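Local coordinates for NalP translocator (Neisseria meningitidis, PDB 1UYN), which forms the outer-membrane beta-barrel pore through which a bacterial autotransporter, a protease that processes other surface proteins, moves its passenger domain to the cell surface, at residues E205-G210 against E233-G238; E80-A85 against I113-G118; N101-S106 against K133-R138. All coordinates share one frame; numbering follows the deposited sequence.

Interaction 1. Residues E205-G210 against E233-G238; sequences EGTLVG and ERDLNG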
loop_
_atom_site.group_PDB
_atom_site.type_symbol
_atom_site.label_atom_id
_atom_site.label_comp_id
_atom_site.label_asym_id
_atom_site.label_seq_id
_atom_site.Cartn_x
_atom_site.Cartn_y
_atom_site.Cartn_z
ATOM N N GLU A 205 -13.295 4.671 -10.668
ATOM C CA GLU A 205 -13.000 3.271 -10.992
ATOM C C GLU A 205 -12.886 2.399 -9.732
ATOM O O GLU A 205 -12.065 2.643 -8.873
ATOM C CB GLU A 205 -11.770 3.225 -11.863
ATOM C CG GLU A 205 -11.217 1.866 -12.191
ATOM C CD GLU A 205 -11.896 1.189 -13.353
ATOM O OE1 GLU A 205 -12.816 1.789 -13.943
ATOM O OE2 GLU A 205 -11.501 0.026 -13.657
ATOM N N GLY A 206 -13.722 1.378 -9.630
ATOM C CA GLY A 206 -13.722 0.501 -8.504
ATOM C C GLY A 206 -13.193 -0.875 -8.831
ATOM O O GLY A 206 -13.771 -1.542 -9.732
ATOM N N THR A 207 -12.190 -1.344 -8.046
ATOM C CA THR A 207 -11.560 -2.628 -8.264
ATOM C C THR A 207 -11.519 -3.540 -7.006
ATOM O O THR A 207 -10.954 -3.207 -5.963
ATOM C CB THR A 207 -10.143 -2.393 -8.770
ATOM O OG1 THR A 207 -10.159 -1.574 -9.939
ATOM C CG2 THR A 207 -9.530 -3.676 -9.295
ATOM N N LEU A 208 -12.140 -4.706 -7.123
ATOM C CA LEU A 208 -11.988 -5.764 -6.156
ATOM C C LEU A 208 -10.710 -6.516 -6.372
ATOM O O LEU A 208 -10.372 -6.845 -7.503
ATOM C CB LEU A 208 -13.130 -6.753 -6.291
ATOM C CG LEU A 208 -13.427 -7.635 -5.086
ATOM C CD1 LEU A 208 -13.786 -6.841 -3.866
ATOM C CD2 LEU A 208 -14.604 -8.485 -5.519
ATOM N N VAL A 209 -10.045 -6.810 -5.259
ATOM C CA VAL A 209 -8.748 -7.491 -5.200
ATOM C C VAL A 209 -8.877 -8.676 -4.260
ATOM O O VAL A 209 -9.331 -8.537 -3.105
ATOM C CB VAL A 209 -7.614 -6.558 -4.615
ATOM C CG1 VAL A 209 -6.268 -7.248 -4.733
ATOM C CG2 VAL A 209 -7.558 -5.214 -5.332
ATOM N N GLY A 210 -8.469 -9.837 -4.724
ATOM C CA GLY A 210 -8.421 -11.011 -3.871
ATOM C C GLY A 210 -7.007 -11.182 -3.394
ATOM O O GLY A 210 -6.055 -10.967 -4.123
ATOM N N GLU A 233 -2.090 -12.205 -4.857
ATOM C CA GLU A 233 -2.847 -10.965 -4.989
ATOM C C GLU A 233 -3.180 -10.773 -6.469
ATOM O O GLU A 233 -2.371 -11.030 -7.343
ATOM C CB GLU A 233 -2.022 -9.831 -4.415
ATOM C CG GLU A 233 -2.470 -8.417 -4.764
ATOM C CD GLU A 233 -2.130 -7.385 -3.657
ATOM O OE1 GLU A 233 -1.504 -7.786 -2.576
ATOM O OE2 GLU A 233 -2.542 -6.202 -3.842
ATOM N N ARG A 234 -4.397 -10.375 -6.759
ATOM C CA ARG A 234 -4.857 -10.334 -8.130
ATOM C C ARG A 234 -6.090 -9.471 -8.245
ATOM O O ARG A 234 -7.017 -9.630 -7.482
ATOM C CB ARG A 234 -5.214 -11.738 -8.600
ATOM C CG ARG A 234 -5.496 -11.863 -10.082
ATOM C CD ARG A 234 -5.907 -13.233 -10.428
ATOM N NE ARG A 234 -5.676 -13.609 -11.819
ATOM C CZ ARG A 234 -6.482 -13.278 -12.782
ATOM N NH1 ARG A 234 -7.565 -12.522 -12.556
ATOM N NH2 ARG A 234 -6.213 -13.689 -13.990
ATOM N N ASP A 235 -6.143 -8.600 -9.232
ATOM C CA ASP A 235 -7.366 -7.851 -9.415
ATOM C C ASP A 235 -8.420 -8.830 -9.915
ATOM O O ASP A 235 -8.141 -9.736 -10.688
ATOM C CB ASP A 235 -7.166 -6.661 -10.348
ATOM C CG ASP A 235 -6.244 -5.602 -9.762
ATOM O OD1 ASP A 235 -5.919 -5.623 -8.566
ATOM O OD2 ASP A 235 -5.765 -4.684 -10.436
ATOM N N LEU A 236 -9.615 -8.709 -9.379
ATOM C CA LEU A 236 -10.693 -9.610 -9.733
ATOM C C LEU A 236 -11.536 -9.021 -10.841
ATOM O O LEU A 236 -12.306 -9.754 -11.472
ATOM C CB LEU A 236 -11.528 -9.984 -8.482
ATOM C CG LEU A 236 -10.667 -10.590 -7.372
ATOM C CD1 LEU A 236 -11.497 -11.055 -6.182
ATOM C CD2 LEU A 236 -9.830 -11.736 -7.953
ATOM N N ASN A 237 -11.354 -7.724 -11.089
ATOM C CA ASN A 237 -11.982 -7.004 -12.200
ATOM C C ASN A 237 -11.060 -5.992 -12.811
ATOM O O ASN A 237 -9.877 -5.983 -12.550
ATOM C CB ASN A 237 -13.307 -6.361 -11.779
ATOM C CG ASN A 237 -13.149 -5.193 -10.796
ATOM O OD1 ASN A 237 -12.363 -5.256 -9.832
ATOM N ND2 ASN A 237 -13.959 -4.146 -10.991
ATOM N N GLY A 238 -11.592 -5.132 -13.646
ATOM C CA GLY A 238 -10.772 -4.174 -14.376
ATOM C C GLY A 238 -10.186 -3.068 -13.540
ATOM O O GLY A 238 -10.803 -2.566 -12.585
#
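The side-chain amide of N237 lies against the backbone of strand 205-210 and takes over the pairing where regular strand geometry has stopped. Its ND2 gives a hydrogen bond to G206 O at 2.9 Å, meeting a lone pair in the carbonyl plane, and G206 O in turn lies within 10° of the plane of the N237 amide. The other end of the group, OD1, accepts from L208 N at 2.8 Å. Two bonds thus fix the rotation of the amide, and asparagine suits the place because it carries a donor and an acceptor on one carbon, so that it spans G206 O and L208 N. A chi1 of 69° holds CG between the backbone N and the carbonyl carbon, turned to the strand. Beside it, T207 OG1 donates to G238 O from a position tilted 25° off the carbonyl plane. Further along, L236 N binds L208 O, and G210 exchanges two backbone bonds with R234. L236 lays CG and CD1 over G210, CD1 coming to 3.8 Å from G210 CA, a close approach that a residue with no side chain permits. L208 and L236 meet at an angle, CG to CD1 at 4.1 Å, and both also touch L179 of strand 172-192. On the other face V209 and D235 lie side by side, V209 CG2 at 3.6 Å from D235 OD1, while the acid is bridged to R239. E233, on this inner side, is bridged to K30 of the helix in the pore and to R180. The chemistry therefore divides the sheet: leucines pack on the outer side, D235 and E233 find basic partners within, and an asparagine continues the pairing into the loop.

Interaction 2. Residues E80-A85 against I113-G118; sequences ENTTAA and IRHDAG. With SO4 (sulfate ion), chain D.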
loop_
_atom_site.group_PDB
_atom_site.type_symbol
_atom_site.label_atom_id
_atom_site.label_comp_id
_atom_site.label_asym_id
_atom_site.label_seq_id
_atom_site.Cartn_x
_atom_site.Cartn_y
_atom_site.Cartn_z
ATOM N N GLU A 80 -11.655 -7.180 25.119
ATOM C CA GLU A 80 -10.920 -8.414 25.439
ATOM C C GLU A 80 -10.467 -9.162 24.153
ATOM O O GLU A 80 -9.398 -9.770 24.132
ATOM C CB GLU A 80 -11.723 -9.294 26.442
ATOM C CG GLU A 80 -11.429 -8.938 27.922
ATOM C CD GLU A 80 -12.626 -9.052 28.872
ATOM O OE1 GLU A 80 -12.909 -10.175 29.342
ATOM O OE2 GLU A 80 -13.271 -8.021 29.185
ATOM N N ASN A 81 -11.264 -9.047 23.083
ATOM C CA ASN A 81 -10.990 -9.656 21.774
ATOM C C ASN A 81 -10.928 -8.690 20.587
ATOM O O ASN A 81 -11.052 -9.109 19.443
ATOM C CB ASN A 81 -12.117 -10.645 21.390
ATOM C CG ASN A 81 -12.371 -11.714 22.420
ATOM O OD1 ASN A 81 -13.519 -12.034 22.675
ATOM N ND2 ASN A 81 -11.318 -12.310 22.967
ATOM N N THR A 82 -10.801 -7.397 20.834
ATOM C CA THR A 82 -10.850 -6.432 19.758
ATOM C C THR A 82 -9.612 -5.591 19.737
ATOM O O THR A 82 -9.099 -5.252 20.760
ATOM C CB THR A 82 -12.108 -5.608 19.890
ATOM O OG1 THR A 82 -13.197 -6.503 19.774
ATOM C CG2 THR A 82 -12.345 -4.696 18.698
ATOM N N THR A 83 -9.107 -5.294 18.547
ATOM C CA THR A 83 -7.961 -4.426 18.400
ATOM C C THR A 83 -8.294 -3.389 17.361
ATOM O O THR A 83 -8.952 -3.701 16.418
ATOM C CB THR A 83 -6.795 -5.213 17.912
ATOM O OG1 THR A 83 -6.601 -6.358 18.743
ATOM C CG2 THR A 83 -5.531 -4.400 18.054
ATOM N N ALA A 84 -7.851 -2.149 17.548
ATOM C CA ALA A 84 -8.106 -1.102 16.566
ATOM C C ALA A 84 -6.854 -0.332 16.298
ATOM O O ALA A 84 -5.960 -0.253 17.120
ATOM C CB ALA A 84 -9.248 -0.168 16.979
ATOM N N ALA A 85 -6.781 0.182 15.093
ATOM C CA ALA A 85 -5.652 0.982 14.657
ATOM C C ALA A 85 -6.142 2.097 13.779
ATOM O O ALA A 85 -7.171 2.009 13.131
ATOM C CB ALA A 85 -4.652 0.128 13.923
ATOM N N ILE A 113 -9.935 -2.673 12.125
ATOM C CA ILE A 113 -10.361 -3.356 13.357
ATOM C C ILE A 113 -10.130 -4.866 13.197
ATOM O O ILE A 113 -10.255 -5.416 12.126
ATOM C CB ILE A 113 -11.824 -2.999 13.699
ATOM C CG1 ILE A 113 -12.231 -3.699 14.997
ATOM C CG2 ILE A 113 -12.773 -3.385 12.509
ATOM C CD1 ILE A 113 -13.797 -3.941 15.152
ATOM N N ARG A 114 -9.738 -5.527 14.249
ATOM C CA ARG A 114 -9.501 -6.974 14.199
ATOM C C ARG A 114 -10.250 -7.562 15.335
ATOM O O ARG A 114 -10.012 -7.171 16.456
ATOM C CB ARG A 114 -8.021 -7.278 14.394
ATOM C CG ARG A 114 -7.732 -8.726 14.707
ATOM C CD ARG A 114 -6.257 -9.091 14.679
ATOM N NE ARG A 114 -6.049 -10.282 15.490
ATOM C CZ ARG A 114 -5.122 -11.211 15.279
ATOM N NH1 ARG A 114 -4.252 -11.138 14.283
ATOM N NH2 ARG A 114 -5.088 -12.254 16.074
ATOM N N HIS A 115 -11.195 -8.438 15.045
ATOM C CA HIS A 115 -11.925 -9.190 16.056
ATOM C C HIS A 115 -11.386 -10.600 16.114
ATOM O O HIS A 115 -11.403 -11.268 15.118
ATOM C CB HIS A 115 -13.410 -9.249 15.683
ATOM C CG HIS A 115 -14.272 -9.761 16.779
ATOM N ND1 HIS A 115 -13.942 -10.878 17.515
ATOM C CD2 HIS A 115 -15.426 -9.297 17.301
ATOM C CE1 HIS A 115 -14.845 -11.075 18.454
ATOM N NE2 HIS A 115 -15.755 -10.129 18.350
ATOM N N ASP A 116 -10.940 -11.053 17.286
ATOM C CA ASP A 116 -10.543 -12.451 17.535
ATOM C C ASP A 116 -11.660 -13.336 18.045
ATOM O O ASP A 116 -12.413 -12.967 18.934
ATOM C CB ASP A 116 -9.418 -12.533 18.539
ATOM C CG ASP A 116 -8.129 -11.996 17.995
ATOM O OD1 ASP A 116 -7.701 -12.402 16.924
ATOM O OD2 ASP A 116 -7.440 -11.137 18.553
ATOM N N ALA A 117 -11.753 -14.527 17.481
ATOM C CA ALA A 117 -12.568 -15.547 18.048
ATOM C C ALA A 117 -11.611 -16.352 18.930
ATOM O O ALA A 117 -10.940 -17.282 18.458
ATOM C CB ALA A 117 -13.192 -16.386 16.957
ATOM N N GLY A 118 -11.516 -15.972 20.212
ATOM C CA GLY A 118 -10.578 -16.598 21.129
ATOM C C GLY A 118 -9.257 -16.795 20.421
ATOM O O GLY A 118 -8.775 -15.887 19.756
HETATM S S SO4 D . -14.906 -7.788 22.790
HETATM O O1 SO4 D . -15.986 -6.834 22.476
HETATM O O2 SO4 D . -13.598 -7.301 22.398
HETATM O O3 SO4 D . -14.804 -8.047 24.243
HETATM O O4 SO4 D . -15.216 -9.050 22.106
HETATM O O HOH W 1 -8.064 -8.709 18.266
#
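A sulfate ion, probably left from the crystallisation liquor, sits at the end of the strand pair where T82 faces H115. The two strands, 82-97 and 100-117, form a beta hairpin of the antiparallel barrel, and this is its open end, next to the short turns that in such barrels normally lie on the periplasmic side. One sulfate oxygen, O2, receives hydrogen bonds from N81 N and from T82 OG1, the latter at 2.8 Å. With chi1 at -62°, OG1 of T82 is turned back beside the backbone N, toward the side where N81 N also meets O2. The same rotation places CG2 on the other side, 3.8 Å from I113 CG1, which it meets at an angle. Threonine fits because it serves the anion with one branch and the isoleucine with the other; I113, on the exposed face, suits a barrel wall probably turned to lipid. H115 brings its ring obliquely toward the sulfate without bonding it.

T83 and R114 form the hydrogen-bonded pair, with bonds of 3.0 Å from T83 N to R114 O and 2.9 Å from R114 N to T83 O. N81, although outside the regular strand, adds one more by accepting D116 N at its carbonyl oxygen. On the T83 side a water lies 2.8 Å from T83 OG1 and near R114 O. The extended R114 passes on to D37 in a salt bridge and to Y122 in a cation-pi contact. Within its own strand, R114 NH2 reaches D116 OD1 at 2.8 Å; OD1 is met on the syn side of the carboxylate and lies 26° out of the guanidinium plane.

Interaction 3. Residues N101-S106 against K133-R138; sequences NAKTDS and KNSISR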
loop_
_atom_site.group_PDB
_atom_site.type_symbol
_atom_site.label_atom_id
_atom_site.label_comp_id
_atom_site.label_asym_id
_atom_site.label_seq_id
_atom_site.Cartn_x
_atom_site.Cartn_y
_atom_site.Cartn_z
ATOM N N ASN A 101 7.545 12.046 -16.818
ATOM C CA ASN A 101 7.512 11.538 -15.482
ATOM C C ASN A 101 6.544 12.305 -14.595
ATOM O O ASN A 101 5.978 13.283 -15.025
ATOM C CB ASN A 101 8.916 11.491 -14.930
ATOM C CG ASN A 101 9.523 12.814 -14.840
ATOM O OD1 ASN A 101 10.661 12.994 -15.253
ATOM N ND2 ASN A 101 8.784 13.774 -14.297
ATOM N N ALA A 102 6.356 11.822 -13.373
ATOM C CA ALA A 102 5.220 12.170 -12.553
ATOM C C ALA A 102 5.597 12.107 -11.108
ATOM O O ALA A 102 6.213 11.164 -10.700
ATOM C CB ALA A 102 4.128 11.202 -12.801
ATOM N N LYS A 103 5.216 13.079 -10.313
ATOM C CA LYS A 103 5.347 12.920 -8.880
ATOM C C LYS A 103 3.973 13.040 -8.208
ATOM O O LYS A 103 3.216 13.985 -8.455
ATOM C CB LYS A 103 6.388 13.895 -8.301
ATOM C CG LYS A 103 5.848 15.264 -7.851
ATOM C CD LYS A 103 6.956 16.246 -7.310
ATOM C CE LYS A 103 6.383 17.443 -6.424
ATOM N NZ LYS A 103 5.474 18.412 -7.111
ATOM N N THR A 104 3.683 12.048 -7.359
ATOM C CA THR A 104 2.484 11.933 -6.562
ATOM C C THR A 104 2.757 12.295 -5.108
ATOM O O THR A 104 3.604 11.674 -4.431
ATOM C CB THR A 104 1.979 10.465 -6.576
ATOM O OG1 THR A 104 1.804 9.974 -7.924
ATOM C CG2 THR A 104 0.584 10.362 -5.965
ATOM N N ASP A 105 1.977 13.236 -4.597
ATOM C CA ASP A 105 1.899 13.483 -3.179
ATOM C C ASP A 105 0.637 12.949 -2.631
ATOM O O ASP A 105 -0.413 13.068 -3.246
ATOM C CB ASP A 105 1.916 14.967 -2.925
ATOM C CG ASP A 105 3.204 15.531 -3.215
ATOM O OD1 ASP A 105 4.222 14.791 -3.258
ATOM O OD2 ASP A 105 3.311 16.713 -3.416
ATOM N N SER A 106 0.691 12.385 -1.441
ATOM C CA SER A 106 -0.541 11.810 -0.923
ATOM C C SER A 106 -0.700 11.919 0.556
ATOM O O SER A 106 0.264 11.961 1.337
ATOM C CB SER A 106 -0.677 10.372 -1.377
ATOM O OG SER A 106 0.464 9.613 -0.977
ATOM N N LYS A 133 -2.182 13.972 -5.362
ATOM C CA LYS A 133 -1.912 14.954 -6.380
ATOM C C LYS A 133 -0.798 14.421 -7.264
ATOM O O LYS A 133 0.264 14.115 -6.785
ATOM C CB LYS A 133 -1.495 16.291 -5.756
ATOM C CG LYS A 133 -1.465 17.426 -6.791
ATOM C CD LYS A 133 -1.314 18.832 -6.170
ATOM C CE LYS A 133 0.075 19.477 -6.504
ATOM N NZ LYS A 133 -0.025 20.788 -7.273
ATOM N N ASN A 134 -1.055 14.335 -8.558
ATOM C CA ASN A 134 -0.061 13.890 -9.533
ATOM C C ASN A 134 0.378 15.092 -10.329
ATOM O O ASN A 134 -0.443 15.807 -10.906
ATOM C CB ASN A 134 -0.678 12.852 -10.505
ATOM C CG ASN A 134 -0.965 11.515 -9.843
ATOM O OD1 ASN A 134 -0.536 11.251 -8.713
ATOM N ND2 ASN A 134 -1.725 10.681 -10.526
ATOM N N SER A 135 1.678 15.332 -10.335
ATOM C CA SER A 135 2.275 16.351 -11.186
ATOM C C SER A 135 2.974 15.640 -12.302
ATOM O O SER A 135 3.781 14.809 -12.064
ATOM C CB SER A 135 3.268 17.159 -10.415
ATOM O OG SER A 135 2.556 18.047 -9.619
ATOM N N ILE A 136 2.601 15.936 -13.527
ATOM C CA ILE A 136 3.174 15.289 -14.675
ATOM C C ILE A 136 3.939 16.324 -15.411
ATOM O O ILE A 136 3.474 17.411 -15.522
ATOM C CB ILE A 136 2.047 14.754 -15.544
ATOM C CG1 ILE A 136 1.623 13.344 -15.090
ATOM C CG2 ILE A 136 2.480 14.699 -16.968
ATOM C CD1 ILE A 136 1.167 13.212 -13.646
ATOM N N SER A 137 5.141 16.012 -15.867
ATOM C CA SER A 137 5.691 16.710 -17.018
ATOM C C SER A 137 6.029 15.703 -18.102
ATOM O O SER A 137 6.526 14.627 -17.815
ATOM C CB SER A 137 6.902 17.557 -16.675
ATOM O OG SER A 137 7.598 16.972 -15.634
ATOM N N ARG A 138 5.695 16.054 -19.342
ATOM C CA ARG A 138 5.989 15.212 -20.490
ATOM C C ARG A 138 6.605 15.991 -21.629
ATOM O O ARG A 138 6.005 16.938 -22.138
ATOM C CB ARG A 138 4.753 14.473 -21.059
ATOM C CG ARG A 138 3.411 14.825 -20.553
ATOM C CD ARG A 138 2.317 14.124 -21.345
ATOM N NE ARG A 138 1.553 15.108 -22.104
ATOM C CZ ARG A 138 1.280 15.049 -23.394
ATOM N NH1 ARG A 138 1.703 14.045 -24.139
ATOM N NH2 ARG A 138 0.563 16.012 -23.946
#
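In the beta hairpin of strands 100-117 and 121-139, the stretch from N101 to D105 runs antiparallel to that from S137 to K133, as regular barrel wall. N101 with S137, K103 with S135 and D105 with K133 are hydrogen-bonded pairs, each closed by two backbone bonds. K103 N to S135 O and S135 N to K103 O are both 2.8 Å. Between these pairs lie A102 with I136 and T104 with N134, the non-hydrogen-bonded pairs, whose side chains share the inner face. Here T104 and N134 stand next to each other and point the same way. T104 OG1 donates to N134 OD1 at 2.8 Å, approaching from 49° above the plane of the amide carbonyl and not along a lone pair. The chi1 of N134, -70°, puts its amide beside the backbone N, from where OD1 can reach the hydroxyl; the threonine hydroxyl and the asparagine oxygen thereby pair in a buried place. Next to them A102 CB meets I136 CD1 at 3.7 Å, alanine being small enough to accept the isoleucine tip. The outer face is quite different. N101, K103, D105, K133, S135 and S137 are all polar, as fits a stretch of strand that projects beyond the membrane-spanning part, probably on the extracellular side. K103 NZ and K133 NZ, 6.0 Å apart, probably repel weakly; K133 NZ has a weak hydrogen bond to S149, and D105 a long, weak ion pair with R92. Strand 82-97 borders N101-S106 on one side and strand 145-163 borders K133-R138 on the other, while inside the barrel helix 12-34 packs S17 and T18 against N134 and Y14 against I136.

In the fold
All three contacts belong to one closed antiparallel barrel of twelve strands and join neighbours in it. Interactions 2 and 3 use strand 100-117 at its two ends: strand 82-97 pairs with it in interaction 2, strand 121-139 in interaction 3. Their centres are about 38 Å apart, on opposite sides of the chain's centre. Interaction 1 follows later in the chain, its centre about 27 Å from that of interaction 2 and 24 Å from that of interaction 3. The detergent bound on strands 62-79 and 82-97 lies about 7 Å from the D105 side chain and 11 Å from that of T82. Interactions 1 and 3 also meet the pore helix 12-34.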